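Local coordinates for Spermidine/putrescine ABC transporter, periplasmic binding protein (PDB 2V84), which probably binds polyamines such as spermidine and putrescine in the periplasm as the receptor component of an ABC-type uptake system, at residues Phe279-Pro282 with Ala283-Ala286; Ala335-Asn338 with Ala339-Phe342. All coordinates share one frame; numbering follows the deposited sequence.

Contact 1. Residues Phe279-Pro282 with Ala283-Ala286; sequences FLEP and AHYA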
loop_
_atom_site.group_PDB
_atom_site.type_symbol
_atom_site.label_atom_id
_atom_site.label_comp_id
_atom_site.label_asym_id
_atom_site.label_seq_id
_atom_site.Cartn_x
_atom_site.Cartn_y
_atom_site.Cartn_z
ATOM N N PHE A 279 8.520 -14.508 -8.374
ATOM C CA PHE A 279 8.261 -13.715 -7.166
ATOM C C PHE A 279 7.355 -14.473 -6.195
ATOM O O PHE A 279 7.496 -14.372 -4.971
ATOM C CB PHE A 279 7.638 -12.392 -7.599
ATOM C CG PHE A 279 7.598 -11.351 -6.532
ATOM C CD1 PHE A 279 8.729 -10.580 -6.241
ATOM C CD2 PHE A 279 6.414 -11.111 -5.839
ATOM C CE1 PHE A 279 8.676 -9.591 -5.242
ATOM C CE2 PHE A 279 6.348 -10.116 -4.854
ATOM C CZ PHE A 279 7.493 -9.367 -4.555
ATOM N N LEU A 280 6.432 -15.252 -6.763
ATOM C CA LEU A 280 5.496 -16.057 -5.977
ATOM C C LEU A 280 6.028 -17.440 -5.564
ATOM O O LEU A 280 5.297 -18.206 -4.942
ATOM C CB LEU A 280 4.162 -16.221 -6.706
ATOM C CG LEU A 280 3.306 -14.951 -6.880
ATOM C CD1 LEU A 280 2.070 -15.291 -7.700
ATOM C CD2 LEU A 280 2.931 -14.307 -5.561
ATOM N N GLU A 281 7.272 -17.757 -5.917
ATOM C CA GLU A 281 7.940 -18.924 -5.340
ATOM C C GLU A 281 8.050 -18.688 -3.832
ATOM O O GLU A 281 8.467 -17.616 -3.429
ATOM C CB GLU A 281 9.325 -19.111 -5.955
ATOM C CG GLU A 281 9.800 -20.551 -5.986
ATOM C CD GLU A 281 9.010 -21.440 -6.937
ATOM O OE1 GLU A 281 9.120 -21.250 -8.183
ATOM O OE2 GLU A 281 8.312 -22.359 -6.433
ATOM N N PRO A 282 7.653 -19.676 -3.006
ATOM C CA PRO A 282 7.517 -19.545 -1.543
ATOM C C PRO A 282 8.705 -18.920 -0.821
ATOM O O PRO A 282 8.513 -18.032 0.019
ATOM C CB PRO A 282 7.332 -20.993 -1.097
ATOM C CG PRO A 282 6.605 -21.601 -2.240
ATOM C CD PRO A 282 7.269 -21.030 -3.445
ATOM N N ALA A 283 9.916 -19.393 -1.135
ATOM C CA ALA A 283 11.129 -18.857 -0.518
ATOM C C ALA A 283 11.440 -17.438 -0.966
ATOM O O ALA A 283 11.943 -16.625 -0.176
ATOM C CB ALA A 283 12.322 -19.773 -0.785
ATOM N N HIS A 284 11.127 -17.148 -2.228
ATOM C CA HIS A 284 11.384 -15.845 -2.831
ATOM C C HIS A 284 10.347 -14.808 -2.426
ATOM O O HIS A 284 10.664 -13.622 -2.306
ATOM C CB HIS A 284 11.459 -15.982 -4.349
ATOM C CG HIS A 284 12.645 -16.768 -4.814
ATOM N ND1 HIS A 284 12.636 -18.143 -4.912
ATOM C CD2 HIS A 284 13.886 -16.374 -5.182
ATOM C CE1 HIS A 284 13.814 -18.560 -5.338
ATOM N NE2 HIS A 284 14.589 -17.505 -5.517
ATOM N N TYR A 285 9.111 -15.262 -2.225
ATOM C CA TYR A 285 8.070 -14.425 -1.635
ATOM C C TYR A 285 8.362 -14.142 -0.166
ATOM O O TYR A 285 8.223 -13.005 0.294
ATOM C CB TYR A 285 6.668 -15.012 -1.796
ATOM C CG TYR A 285 5.640 -13.924 -1.590
ATOM C CD1 TYR A 285 5.415 -12.963 -2.575
ATOM C CD2 TYR A 285 4.928 -13.831 -0.404
ATOM C CE1 TYR A 285 4.498 -11.954 -2.399
ATOM C CE2 TYR A 285 4.005 -12.813 -0.204
ATOM C CZ TYR A 285 3.806 -11.873 -1.199
ATOM O OH TYR A 285 2.897 -10.856 -1.017
ATOM N N ALA A 286 8.808 -15.162 0.559
ATOM C CA ALA A 286 9.188 -14.977 1.955
ATOM C C ALA A 286 10.353 -14.001 2.094
ATOM O O ALA A 286 10.353 -13.186 3.002
ATOM C CB ALA A 286 9.504 -16.282 2.603
#

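Contact 2. Residues Ala335-Asn338 with Ala339-Phe342; sequences AHWN and AVRF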
loop_
_atom_site.group_PDB
_atom_site.type_symbol
_atom_site.label_atom_id
_atom_site.label_comp_id
_atom_site.label_asym_id
_atom_site.label_seq_id
_atom_site.Cartn_x
_atom_site.Cartn_y
_atom_site.Cartn_z
ATOM N N ALA A 335 -12.182 17.605 -4.385
ATOM C CA ALA A 335 -12.641 18.926 -3.972
ATOM C C ALA A 335 -12.502 19.131 -2.478
ATOM O O ALA A 335 -12.093 20.201 -2.029
ATOM C CB ALA A 335 -14.090 19.149 -4.410
ATOM N N HIS A 336 -12.821 18.100 -1.703
ATOM C CA HIS A 336 -12.636 18.164 -0.266
ATOM C C HIS A 336 -11.151 18.102 0.098
ATOM O O HIS A 336 -10.691 18.845 0.967
ATOM C CB HIS A 336 -13.401 17.038 0.429
ATOM C CG HIS A 336 -14.886 17.238 0.445
ATOM N ND1 HIS A 336 -15.490 18.258 1.149
ATOM C CD2 HIS A 336 -15.888 16.548 -0.149
ATOM C CE1 HIS A 336 -16.799 18.193 0.982
ATOM N NE2 HIS A 336 -17.067 17.161 0.201
ATOM N N TRP A 337 -10.403 17.226 -0.575
ATOM C CA TRP A 337 -8.993 17.059 -0.252
ATOM C C TRP A 337 -8.118 18.280 -0.570
ATOM O O TRP A 337 -7.281 18.643 0.225
ATOM C CB TRP A 337 -8.435 15.791 -0.874
ATOM C CG TRP A 337 -6.974 15.604 -0.676
ATOM C CD1 TRP A 337 -5.994 15.726 -1.629
ATOM C CD2 TRP A 337 -6.306 15.248 0.545
ATOM N NE1 TRP A 337 -4.767 15.473 -1.079
ATOM C CE2 TRP A 337 -4.925 15.170 0.252
ATOM C CE3 TRP A 337 -6.740 14.989 1.853
ATOM C CZ2 TRP A 337 -3.964 14.863 1.229
ATOM C CZ3 TRP A 337 -5.780 14.678 2.823
ATOM C CH2 TRP A 337 -4.412 14.620 2.498
ATOM N N ASN A 338 -8.317 18.896 -1.732
ATOM C CA ASN A 338 -7.534 20.079 -2.087
ATOM C C ASN A 338 -7.720 21.232 -1.081
ATOM O O ASN A 338 -6.815 22.045 -0.879
ATOM C CB ASN A 338 -7.816 20.516 -3.537
ATOM C CG ASN A 338 -7.075 19.660 -4.577
ATOM O OD1 ASN A 338 -6.204 18.857 -4.249
ATOM N ND2 ASN A 338 -7.421 19.849 -5.839
ATOM N N ALA A 339 -8.885 21.266 -0.433
ATOM C CA ALA A 339 -9.194 22.225 0.608
ATOM C C ALA A 339 -8.486 21.840 1.916
ATOM O O ALA A 339 -7.867 22.676 2.567
ATOM C CB ALA A 339 -10.691 22.301 0.820
ATOM N N VAL A 340 -8.592 20.571 2.301
ATOM C CA VAL A 340 -7.862 20.045 3.462
ATOM C C VAL A 340 -6.355 20.279 3.308
ATOM O O VAL A 340 -5.667 20.685 4.258
ATOM C CB VAL A 340 -8.069 18.507 3.601
ATOM C CG1 VAL A 340 -7.093 17.905 4.630
ATOM C CG2 VAL A 340 -9.503 18.178 3.954
ATOM N N ARG A 341 -5.856 20.014 2.108
ATOM C CA ARG A 341 -4.425 19.889 1.874
ATOM C C ARG A 341 -3.722 21.217 1.583
ATOM O O ARG A 341 -2.560 21.393 1.968
ATOM C CB ARG A 341 -4.177 18.834 0.784
ATOM C CG ARG A 341 -2.733 18.576 0.370
ATOM C CD ARG A 341 -1.797 18.240 1.542
ATOM N NE ARG A 341 -0.458 17.939 1.031
ATOM C CZ ARG A 341 0.460 18.854 0.728
ATOM N NH1 ARG A 341 0.208 20.148 0.887
ATOM N NH2 ARG A 341 1.643 18.473 0.260
ATOM N N PHE A 342 -4.418 22.147 0.926
ATOM C CA PHE A 342 -3.799 23.413 0.512
ATOM C C PHE A 342 -4.382 24.673 1.154
ATOM O O PHE A 342 -4.023 25.788 0.761
ATOM C CB PHE A 342 -3.838 23.562 -1.011
ATOM C CG PHE A 342 -3.092 22.493 -1.747
ATOM C CD1 PHE A 342 -1.709 22.379 -1.624
ATOM C CD2 PHE A 342 -3.766 21.623 -2.584
ATOM C CE1 PHE A 342 -1.014 21.401 -2.300
ATOM C CE2 PHE A 342 -3.081 20.634 -3.272
ATOM C CZ PHE A 342 -1.694 20.524 -3.129
#

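Contact 1. Residues Phe279-Pro282 with Ala283-Ala286
Y285 N donates to E281 O over 2.7 Å with an N-H...O angle of 162°. This bond belongs to the opening turn of helix 282-292, with E281 at the N-cap and P282 in the first turn. One residue on, A286 N reaches P282 O at 2.9 Å, so the helical repeat is already running. P282 suits this place, since its ring nitrogen has no hydrogen to give and none is called for in a first turn.

The packing is carried by Y285, whose ring leaves the helix toward the residues that precede it. Its CG lies opposite the backbone N (chi1 -161°), which sends the phenol back beside F279 and L280. F279 and Y285 meet obliquely with their planes 86° apart, the touch running from F279 CE2 to Y285 CE1 at 3.6 Å. L280 lies alongside the same tyrosine, its CD2 4.1 Å from Y285 CD1. Beyond the segment, Y285 OH is hydrogen-bonded to Y127 O and the ring stacks on H299, while F279 stacks on Y127; the turn between helices 269-279 and 282-292 is thereby pinned to strand 125-137.

At the outer side, H284 is modelled in two conformers; in one of them its side chain runs alongside that of E281, a placing that remains doubtful for the other. On the inner side the tyrosine also meets backbone: F279 O sits in the plane of the Y285 ring, at its edge, 3.5 Å from CD1.

Contact 2. Residues Ala335-Asn338 with Ala339-Phe342
The indole of W337 and the aliphatic part of R341 lie side by side, one turn apart on the C-terminal helix 330-342. R341 CB sits over one face of the indole, 4.0 Å from the centroid of the five-membered ring and 20° off its normal, which defines a CH-pi contact. The methylene chain follows the same face outward, with R341 CD 4.0 Å from W337 CZ2. Both side chains have CG trans to the backbone N (chi1 176° for W337); with the one-turn spacing, this brings them alongside each other, pointing the same way. The guanidinium, its plane turned 79° from the indole, takes no part in this CH-pi contact; its NH2 forms a salt bridge with D164.

V340 approaches the tryptophan differently. Its side chain crosses the indole at about a right angle, and CG1 comes to 3.9 Å from W337 CZ3, on the six-membered ring. N338 and F342 form a third pair, in which F342 CB lies 3.3 Å from the backbone N338 O. The phenyl ring also has R341 CG above its centre, so the arginine chain is flanked by two aromatic groups.

Backbone bonds fix these spacings: R341 N donates to W337 O at 2.7 Å, and the bonds from V340 N to H336 O and from F342 N to N338 O continue the same helical pattern on either side of it.

The side of the helix turned to the protein faces several elements. H336 and V340 pack on helix 186-200, and W337 touches M166 and V169 of helix 166-176. F207 of strand 204-207 meets the indole edge-to-face and is also touched by V340 and R341.

In the fold
Contacts 1 and 2 are both local, built from side chains three to six residues apart, and they follow one another along the chain. Their centres lie about 40 Å apart, on opposite sides of the chain's centre, and their nearest atoms are still about 27 Å from each other, so neither touches the other. They differ in their relation to the ligand site. Contact 1 lies at the start of helix 282-292, away from the predicted spermidine-binding residues. Contact 2 comes close to them: the nearest side-chain atoms of W337 and M166 are about 3 Å apart, which places the tryptophan next to a residue predicted to bind spermidine.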